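Local coordinates for hypothetical protein (Prochlorococcus marinus, PDB 2HX5) that probably hydrolyses 1,4-dihydroxy-2-naphthoyl-CoA to 1,4-dihydroxy-2-naphthoate and CoA, a step of phylloquinone (vitamin K1) biosynthesis, at residues Y45-A50 with I137-E142; E64-I69 with L121-Q126; A74-P79 with I112-L117. All coordinates share one frame; numbering follows the deposited sequence.

Interaction 1: Y45-A50 with I137-E142; sequences YGLNPA and IDRWLE
Tyr45 and Leu47, on the two sides of the Schellman motif that closes helix 29-45, pack against helix 135-143 through Arg139 and Trp140. Gly46, with positive phi, is the C-prime residue of that motif: its N bonds to Glu43 O and Leu47 N to Leu42 O. The Tyr45 ring leans on the helix backbone. With CG anti to the backbone N (chi1 175°), it carries one face over Trp140 CA, which lies 4.1 Å from the ring centroid, a CH-pi contact. The indole takes part as well, turning its edge toward the face of the tyrosine in an offset edge-to-face pair, with planes at 67° and the centroid of its five-membered ring 5.6 Å from that of Tyr45. Tyr45 CB meets the indole edge at Trp140 CD1, 3.8 Å away. The indole has further partners: Trp140 NE1 bonds to Ser41 OG, and the rings of Trp7 and Trp38 meet it. Leu47 uses its two methyls differently: CD1 faces Trp140 CB at 4.4 Å, whereas CD2 lies 3.5 Å from Arg139 NH2. The arginine chain bends at chi3 (-74°), bringing the guanidinium back beside Leu47 CD2, and its NE forms a salt bridge with Glu135. Water 2 then joins the segments, accepting from Arg139 NH1 at 3.1 Å and donating to Gly46 O at 3.3 Å.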
loop_
_atom_site.group_PDB
_atom_site.type_symbol
_atom_site.label_atom_id
_atom_site.label_comp_id
_atom_site.label_asym_id
_atom_site.label_seq_id
_atom_site.Cartn_x
_atom_site.Cartn_y
_atom_site.Cartn_z
ATOM N N TYR A 45 24.975 7.447 -0.432
ATOM C CA TYR A 45 25.880 8.587 -0.531
ATOM C C TYR A 45 26.496 8.920 0.836
ATOM O O TYR A 45 27.641 9.371 0.922
ATOM C CB TYR A 45 25.118 9.780 -1.079
ATOM C CG TYR A 45 25.924 11.026 -1.119
ATOM C CD1 TYR A 45 27.042 11.130 -1.954
ATOM C CD2 TYR A 45 25.613 12.084 -0.314
ATOM C CE1 TYR A 45 27.815 12.264 -1.952
ATOM C CE2 TYR A 45 26.370 13.232 -0.328
ATOM C CZ TYR A 45 27.466 13.308 -1.145
ATOM O OH TYR A 45 28.219 14.454 -1.152
ATOM N N GLY A 46 25.736 8.673 1.902
ATOM C CA GLY A 46 26.211 8.805 3.263
ATOM C C GLY A 46 25.420 9.741 4.148
ATOM O O GLY A 46 25.919 10.037 5.259
ATOM N N LEU A 47 24.230 10.199 3.733
ATOM C CA LEU A 47 23.421 11.078 4.577
ATOM C C LEU A 47 22.690 10.273 5.645
ATOM O O LEU A 47 22.448 9.089 5.487
ATOM C CB LEU A 47 22.438 11.911 3.741
ATOM C CG LEU A 47 23.012 12.796 2.639
ATOM C CD1 LEU A 47 21.887 13.568 1.966
ATOM C CD2 LEU A 47 24.075 13.719 3.179
ATOM N N ASN A 48 22.360 10.941 6.752
ATOM C CA ASN A 48 21.722 10.304 7.907
ATOM C C ASN A 48 20.236 10.571 7.827
ATOM O O ASN A 48 19.880 11.734 7.762
ATOM C CB ASN A 48 22.304 10.946 9.165
ATOM C CG ASN A 48 21.789 10.344 10.465
ATOM O OD1 ASN A 48 20.789 9.631 10.532
ATOM N ND2 ASN A 48 22.498 10.666 11.539
ATOM N N PRO A 49 19.355 9.531 7.868
ATOM C CA PRO A 49 17.899 9.754 7.799
ATOM C C PRO A 49 17.392 10.761 8.820
ATOM O O PRO A 49 16.458 11.507 8.519
ATOM C CB PRO A 49 17.283 8.361 8.156
ATOM C CG PRO A 49 18.395 7.507 8.610
ATOM C CD PRO A 49 19.650 8.081 7.948
ATOM N N ALA A 50 17.982 10.709 10.004
ATOM C CA ALA A 50 17.648 11.565 11.127
ATOM C C ALA A 50 17.752 13.066 10.820
ATOM O O ALA A 50 17.077 13.874 11.488
ATOM C CB ALA A 50 18.494 11.187 12.373
ATOM N N ILE A 137 21.219 17.522 1.104
ATOM C CA ILE A 137 20.599 17.330 -0.207
ATOM C C ILE A 137 21.394 18.084 -1.269
ATOM O O ILE A 137 21.683 17.567 -2.356
ATOM C CB ILE A 137 19.107 17.792 -0.184
ATOM C CG1 ILE A 137 18.290 16.903 0.769
ATOM C CG2 ILE A 137 18.530 17.851 -1.571
ATOM C CD1 ILE A 137 18.123 15.485 0.279
ATOM N N ASP A 138 21.887 19.296 -0.938
ATOM C CA ASP A 138 22.726 20.027 -1.857
ATOM C C ASP A 138 24.043 19.301 -2.141
ATOM O O ASP A 138 24.478 19.238 -3.273
ATOM C CB ASP A 138 23.008 21.412 -1.319
ATOM C CG ASP A 138 22.243 22.502 -2.055
ATOM O OD1 ASP A 138 21.688 22.248 -3.151
ATOM O OD2 ASP A 138 22.219 23.641 -1.522
ATOM N N ARG A 139 24.667 18.707 -1.124
ATOM C CA ARG A 139 25.863 17.875 -1.364
ATOM C C ARG A 139 25.639 16.667 -2.279
ATOM O O ARG A 139 26.465 16.379 -3.177
ATOM C CB ARG A 139 26.430 17.405 -0.035
ATOM C CG ARG A 139 27.144 18.501 0.732
ATOM C CD ARG A 139 27.939 17.955 1.901
ATOM N NE ARG A 139 27.109 17.551 3.024
ATOM C CZ ARG A 139 27.008 16.316 3.508
ATOM N NH1 ARG A 139 27.661 15.295 2.948
ATOM N NH2 ARG A 139 26.219 16.112 4.566
ATOM N N TRP A 140 24.535 15.965 -2.047
ATOM C CA TRP A 140 24.127 14.871 -2.874
ATOM C C TRP A 140 23.872 15.292 -4.314
ATOM O O TRP A 140 24.308 14.611 -5.224
ATOM C CB TRP A 140 22.921 14.213 -2.227
ATOM C CG TRP A 140 22.271 13.104 -3.023
ATOM C CD1 TRP A 140 22.657 11.781 -3.120
ATOM C CD2 TRP A 140 21.044 13.207 -3.756
ATOM N NE1 TRP A 140 21.764 11.093 -3.908
ATOM C CE2 TRP A 140 20.763 11.944 -4.288
ATOM C CE3 TRP A 140 20.142 14.259 -3.984
ATOM C CZ2 TRP A 140 19.626 11.705 -5.074
ATOM C CZ3 TRP A 140 19.040 14.029 -4.712
ATOM C CH2 TRP A 140 18.783 12.775 -5.269
ATOM N N LEU A 141 23.133 16.373 -4.530
ATOM C CA LEU A 141 22.894 16.907 -5.875
ATOM C C LEU A 141 24.216 17.230 -6.561
ATOM O O LEU A 141 24.457 16.819 -7.711
ATOM C CB LEU A 141 21.990 18.136 -5.815
ATOM C CG LEU A 141 20.554 17.861 -5.445
ATOM C CD1 LEU A 141 19.790 19.147 -5.149
ATOM C CD2 LEU A 141 19.842 17.089 -6.557
ATOM N N GLU A 142 25.105 17.931 -5.852
ATOM C CA GLU A 142 26.381 18.302 -6.446
ATOM C C GLU A 142 27.200 17.044 -6.811
ATOM O O GLU A 142 27.787 16.995 -7.919
ATOM C CB GLU A 142 27.153 19.217 -5.497
ATOM C CG GLU A 142 28.276 20.016 -6.206
ATOM C CD GLU A 142 27.703 21.098 -7.154
ATOM O OE1 GLU A 142 26.553 21.542 -6.927
ATOM O OE2 GLU A 142 28.386 21.497 -8.127
HETATM O O HOH W 1 28.465 12.035 2.580
HETATM O O HOH W 2 27.366 12.943 4.935
#

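Interaction 2: E64-I69 with L121-Q126; sequences EVALPI and LAINAQ
Ala66 and Ile123 form an antiparallel hydrogen-bonded pair, and both of their backbone links are made: Ala66 N donates to Ile123 O at 2.8 Å, and Ile123 N returns a bond to Ala66 O at 3.0 Å. The first arrives nearly along the C=O axis. Beyond this pair, Ala125 N gives an almost straight bond to Glu64 O (2.9 Å, 174° at the hydrogen), and Leu121 N reaches Pro68 O at 3.0 Å. Pro68 has no N-H to offer, yet Leu121 O still receives a CA-H...O contact from Leu67 CA at 3.4 Å. Leu67 O is taken by His120 ND1, and Ala122 makes its backbone bonds with Asn98 and Cys131. Asn124 OD1 accepts from Gln126 N at 2.9 Å, closing an Asx turn where the strand ends, and also from Thr127 N. Apolar contacts accompany the bonds. Ile123 places CG1 between its backbone N and carbonyl carbon (chi1 66°), toward Ala66 CB, while its CD1 meets Pro68 CG at 3.8 Å. Ala66, Leu67, Pro68 and Ile69 also line a pocket occupied by 2-ethoxyethanol, and the pairing joins strand 65-76, the outermost of this chain's sheet on its side, to strand 111-124 in the antiparallel sheet of the hot-dog fold.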
loop_
_atom_site.group_PDB
_atom_site.type_symbol
_atom_site.label_atom_id
_atom_site.label_comp_id
_atom_site.label_asym_id
_atom_site.label_seq_id
_atom_site.Cartn_x
_atom_site.Cartn_y
_atom_site.Cartn_z
ATOM N N GLU A 64 14.019 20.540 10.018
ATOM C CA GLU A 64 13.401 21.838 9.887
ATOM C C GLU A 64 12.831 22.112 8.503
ATOM O O GLU A 64 11.937 22.921 8.373
ATOM C CB GLU A 64 14.396 22.858 10.316
ATOM C CG GLU A 64 14.582 22.653 11.870
ATOM C CD GLU A 64 15.964 22.965 12.399
ATOM O OE1 GLU A 64 16.922 22.254 12.029
ATOM O OE2 GLU A 64 16.076 23.893 13.224
ATOM N N VAL A 65 13.349 21.412 7.497
ATOM C CA VAL A 65 12.977 21.630 6.070
ATOM C C VAL A 65 12.218 20.410 5.578
ATOM O O VAL A 65 12.711 19.280 5.777
ATOM C CB VAL A 65 14.232 21.874 5.177
ATOM C CG1 VAL A 65 13.844 21.990 3.717
ATOM C CG2 VAL A 65 14.947 23.146 5.629
ATOM N N ALA A 66 11.009 20.624 5.045
ATOM C CA ALA A 66 10.199 19.588 4.419
ATOM C C ALA A 66 10.509 19.638 2.921
ATOM O O ALA A 66 10.883 20.651 2.382
ATOM C CB ALA A 66 8.698 19.846 4.624
ATOM N N LEU A 67 10.393 18.498 2.254
ATOM C CA LEU A 67 10.685 18.355 0.804
ATOM C C LEU A 67 9.443 17.786 0.089
ATOM O O LEU A 67 9.510 16.689 -0.555
ATOM C CB LEU A 67 11.903 17.467 0.590
ATOM C CG LEU A 67 13.220 17.878 1.215
ATOM C CD1 LEU A 67 14.289 16.832 1.056
ATOM C CD2 LEU A 67 13.734 19.179 0.594
ATOM N N PRO A 68 8.317 18.465 0.187
ATOM C CA PRO A 68 7.102 17.930 -0.447
ATOM C C PRO A 68 7.254 17.758 -1.965
ATOM O O PRO A 68 7.868 18.555 -2.667
ATOM C CB PRO A 68 6.043 18.983 -0.184
ATOM C CG PRO A 68 6.821 20.251 0.071
ATOM C CD PRO A 68 8.031 19.764 0.827
ATOM N N ILE A 69 6.656 16.690 -2.433
ATOM C CA ILE A 69 6.521 16.428 -3.837
ATOM C C ILE A 69 5.409 17.307 -4.394
ATOM O O ILE A 69 4.251 17.217 -3.970
ATOM C CB ILE A 69 6.276 14.910 -4.107
ATOM C CG1 ILE A 69 7.558 14.154 -3.691
ATOM C CG2 ILE A 69 5.899 14.623 -5.539
ATOM C CD1 ILE A 69 7.395 12.636 -3.405
ATOM N N LEU A 121 9.887 20.507 -3.685
ATOM C CA LEU A 121 10.139 21.876 -3.285
ATOM C C LEU A 121 10.610 21.824 -1.834
ATOM O O LEU A 121 9.995 21.107 -1.010
ATOM C CB LEU A 121 8.823 22.662 -3.389
ATOM C CG LEU A 121 8.707 24.154 -3.229
ATOM C CD1 LEU A 121 9.725 24.891 -4.102
ATOM C CD2 LEU A 121 7.260 24.524 -3.629
ATOM N N ALA A 122 11.615 22.637 -1.511
ATOM C CA ALA A 122 12.018 22.796 -0.108
ATOM C C ALA A 122 11.168 23.888 0.549
ATOM O O ALA A 122 11.111 25.012 0.035
ATOM C CB ALA A 122 13.525 23.106 0.033
ATOM N N ILE A 123 10.511 23.551 1.662
ATOM C CA ILE A 123 9.776 24.518 2.469
ATOM C C ILE A 123 10.147 24.360 3.918
ATOM O O ILE A 123 10.535 23.286 4.383
ATOM C CB ILE A 123 8.247 24.398 2.302
ATOM C CG1 ILE A 123 7.736 23.061 2.843
ATOM C CG2 ILE A 123 7.889 24.615 0.827
ATOM C CD1 ILE A 123 6.203 22.860 2.700
ATOM N N ASN A 124 9.990 25.428 4.681
ATOM C CA ASN A 124 10.151 25.345 6.130
ATOM C C ASN A 124 8.996 24.496 6.624
ATOM O O ASN A 124 7.829 24.773 6.302
ATOM C CB ASN A 124 10.156 26.739 6.727
ATOM C CG ASN A 124 10.247 26.725 8.242
ATOM O OD1 ASN A 124 9.271 26.455 8.918
ATOM N ND2 ASN A 124 11.405 27.009 8.771
ATOM N N ALA A 125 9.293 23.480 7.428
ATOM C CA ALA A 125 8.247 22.560 7.829
ATOM C C ALA A 125 7.137 23.201 8.670
ATOM O O ALA A 125 6.010 22.730 8.632
ATOM C CB ALA A 125 8.861 21.320 8.580
ATOM N N GLN A 126 7.430 24.292 9.393
ATOM C CA GLN A 126 6.446 24.906 10.230
ATOM C C GLN A 126 5.730 26.048 9.564
ATOM O O GLN A 126 4.559 26.234 9.828
ATOM C CB GLN A 126 7.103 25.392 11.533
ATOM C CG GLN A 126 7.626 24.251 12.390
ATOM C CD GLN A 126 8.206 24.699 13.733
ATOM O OE1 GLN A 126 8.139 25.852 14.135
ATOM N NE2 GLN A 126 8.785 23.764 14.433
#

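Interaction 3: A74-P79 with I112-L117; sequences ADFRRP and IAAHAL
The antiparallel pairing of strand 65-76 with strand 111-124 belongs to the sheet of the hot-dog fold, and strand 111-124 carries a classic beta bulge on its other flank, where Ala113 and Ala114 both face Phe106 of strand 99-108. The axes of 74-76 and 112-117 approach to 4.7 Å at 173°, close to exactly antiparallel. Asp75 and His115 make the hydrogen-bonded pair: Asp75 N donates to His115 O at 2.9 Å and His115 N to Asp75 O at 3.1 Å, the latter in the carbonyl plane. Past them the strand gives way to loop, and Ala113 O is gripped twice, by Arg77 N at 2.8 Å and by Arg78 N at 3.0 Å. On the face carrying Ala74, Phe76, Ala114 and Ala116, Ala74 CB meets Ala116 CB, and helix 29-45 covers Ala74 (Leu30, Phe31), Phe76 (Leu30) and Ala116 (Cys34).

The other face carries Asp75 and His115, lying alongside each other and pointing the same way. His115 CG sits between the backbone N and the carbonyl carbon (chi1 56°), which swings the imidazole over its neighbour. Asp75 CB is 3.9 Å from the ring centroid, over the face, and the carboxylate plane is turned 53° from the ring. Asp75 OD2 lies 3.2 Å from His115 CE1, but its angle to NE2 is too poor for a hydrogen bond. An alanine in place of His115 would remove the ring and is likely to leave Asp75 CB without its aromatic cover and the carboxylate freer to turn. Asp75 OD1 accepts instead from His71 ND1 of the third subunit, whose strand continues the sheet. Asp75 thus makes a CH-pi contact within its own chain through CB while spending a carboxylate oxygen on the interface, and a positive charge on His115, if present, would probably favour its ionised form.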
loop_
_atom_site.group_PDB
_atom_site.type_symbol
_atom_site.label_atom_id
_atom_site.label_comp_id
_atom_site.label_asym_id
_atom_site.label_seq_id
_atom_site.Cartn_x
_atom_site.Cartn_y
_atom_site.Cartn_z
ATOM N N ALA A 74 4.930 9.333 -14.676
ATOM C CA ALA A 74 5.556 8.095 -15.140
ATOM C C ALA A 74 5.039 7.680 -16.469
ATOM O O ALA A 74 3.844 7.926 -16.789
ATOM C CB ALA A 74 5.379 6.965 -14.177
ATOM N N ASP A 75 5.901 7.028 -17.257
ATOM C CA ASP A 75 5.492 6.346 -18.502
ATOM C C ASP A 75 5.787 4.848 -18.279
ATOM O O ASP A 75 6.869 4.495 -17.799
ATOM C CB ASP A 75 6.314 6.814 -19.692
ATOM C CG ASP A 75 6.077 8.225 -20.151
ATOM O OD1 ASP A 75 5.363 9.029 -19.580
ATOM O OD2 ASP A 75 6.764 8.575 -21.158
ATOM N N PHE A 76 4.847 4.001 -18.670
ATOM C CA PHE A 76 4.955 2.559 -18.520
ATOM C C PHE A 76 5.067 1.993 -19.922
ATOM O O PHE A 76 4.142 2.112 -20.707
ATOM C CB PHE A 76 3.735 2.035 -17.758
ATOM C CG PHE A 76 3.519 2.660 -16.431
ATOM C CD1 PHE A 76 2.777 3.839 -16.323
ATOM C CD2 PHE A 76 4.020 2.119 -15.253
ATOM C CE1 PHE A 76 2.551 4.450 -15.155
ATOM C CE2 PHE A 76 3.745 2.738 -14.040
ATOM C CZ PHE A 76 3.068 3.920 -13.999
ATOM N N ARG A 77 6.191 1.353 -20.217
ATOM C CA ARG A 77 6.528 0.988 -21.587
ATOM C C ARG A 77 6.428 -0.496 -21.799
ATOM O O ARG A 77 5.955 -0.935 -22.867
ATOM C CB ARG A 77 7.957 1.449 -21.940
ATOM C CG ARG A 77 8.304 2.926 -21.588
ATOM C CD ARG A 77 7.450 3.993 -22.301
ATOM N NE ARG A 77 7.790 4.075 -23.722
ATOM C CZ ARG A 77 6.929 3.973 -24.733
ATOM N NH1 ARG A 77 5.622 3.809 -24.517
ATOM N NH2 ARG A 77 7.380 4.050 -25.978
ATOM N N ARG A 78 6.874 -1.294 -20.825
ATOM C CA ARG A 78 6.801 -2.778 -20.918
ATOM C C ARG A 78 6.283 -3.354 -19.633
ATOM O O ARG A 78 6.554 -2.818 -18.579
ATOM C CB ARG A 78 8.202 -3.329 -21.187
ATOM C CG ARG A 78 8.769 -2.883 -22.514
ATOM C CD ARG A 78 10.216 -3.205 -22.693
ATOM N NE ARG A 78 10.436 -3.681 -24.048
ATOM C CZ ARG A 78 10.487 -4.966 -24.398
ATOM N NH1 ARG A 78 10.371 -5.939 -23.485
ATOM N NH2 ARG A 78 10.677 -5.284 -25.676
ATOM N N PRO A 79 5.538 -4.461 -19.712
ATOM C CA PRO A 79 5.010 -5.057 -18.483
ATOM C C PRO A 79 6.111 -5.520 -17.524
ATOM O O PRO A 79 7.179 -6.005 -17.941
ATOM C CB PRO A 79 4.197 -6.256 -18.969
ATOM C CG PRO A 79 4.581 -6.457 -20.349
ATOM C CD PRO A 79 5.139 -5.200 -20.911
ATOM N N ILE A 112 14.280 -0.752 -21.246
ATOM C CA ILE A 112 13.563 0.180 -20.378
ATOM C C ILE A 112 12.117 -0.260 -20.265
ATOM O O ILE A 112 11.426 -0.350 -21.290
ATOM C CB ILE A 112 13.602 1.618 -20.878
ATOM C CG1 ILE A 112 15.050 2.143 -20.888
ATOM C CG2 ILE A 112 12.784 2.559 -19.950
ATOM C CD1 ILE A 112 15.226 3.571 -21.482
ATOM N N ALA A 113 11.656 -0.572 -19.047
ATOM C CA ALA A 113 10.277 -0.976 -18.840
ATOM C C ALA A 113 9.396 0.198 -18.384
ATOM O O ALA A 113 8.201 0.194 -18.634
ATOM C CB ALA A 113 10.226 -2.059 -17.803
ATOM N N ALA A 114 9.973 1.191 -17.734
ATOM C CA ALA A 114 9.241 2.334 -17.206
ATOM C C ALA A 114 10.236 3.431 -16.855
ATOM O O ALA A 114 11.440 3.178 -16.596
ATOM C CB ALA A 114 8.427 1.928 -15.960
ATOM N N HIS A 115 9.750 4.666 -16.778
ATOM C CA HIS A 115 10.543 5.723 -16.226
ATOM C C HIS A 115 9.619 6.716 -15.533
ATOM O O HIS A 115 8.420 6.739 -15.823
ATOM C CB HIS A 115 11.420 6.415 -17.266
ATOM C CG HIS A 115 10.680 6.961 -18.434
ATOM N ND1 HIS A 115 10.044 8.183 -18.402
ATOM C CD2 HIS A 115 10.511 6.479 -19.685
ATOM C CE1 HIS A 115 9.535 8.431 -19.605
ATOM N NE2 HIS A 115 9.790 7.404 -20.387
ATOM N N ALA A 116 10.155 7.489 -14.598
ATOM C CA ALA A 116 9.353 8.377 -13.786
ATOM C C ALA A 116 10.154 9.599 -13.435
ATOM O O ALA A 116 11.382 9.623 -13.502
ATOM C CB ALA A 116 8.915 7.696 -12.509
ATOM N N LEU A 117 9.462 10.638 -12.992
ATOM C CA LEU A 117 10.073 11.908 -12.618
ATOM C C LEU A 117 9.335 12.395 -11.384
ATOM O O LEU A 117 8.094 12.389 -11.367
ATOM C CB LEU A 117 9.921 12.917 -13.764
ATOM C CG LEU A 117 10.532 14.267 -13.518
ATOM C CD1 LEU A 117 12.070 14.212 -13.715
ATOM C CD2 LEU A 117 10.011 15.331 -14.560
#

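From the N terminus, the chain passes through helix 29-45 and enters interaction 1 at its end, then follows helix 49-52 into strand 65-76. That strand supplies the first segments of interactions 2 and 3, near its start and its end. Strands 85-96 and 99-108 follow before strand 111-124 runs back, closing interaction 3 first and interaction 2 next; helix 135-143 finally closes interaction 1. The loops therefore lie one within another, 3 in 2 in 1, without crossing. Interactions 2 and 3 tie the same two strands about 28 Å apart between centres, while interaction 1 joins the C-terminal end of helix 29-45 and the turn after it to helix 135-143, touching interaction 2 where Ile137 CG1 meets Leu67 CD1 at 4.0 Å.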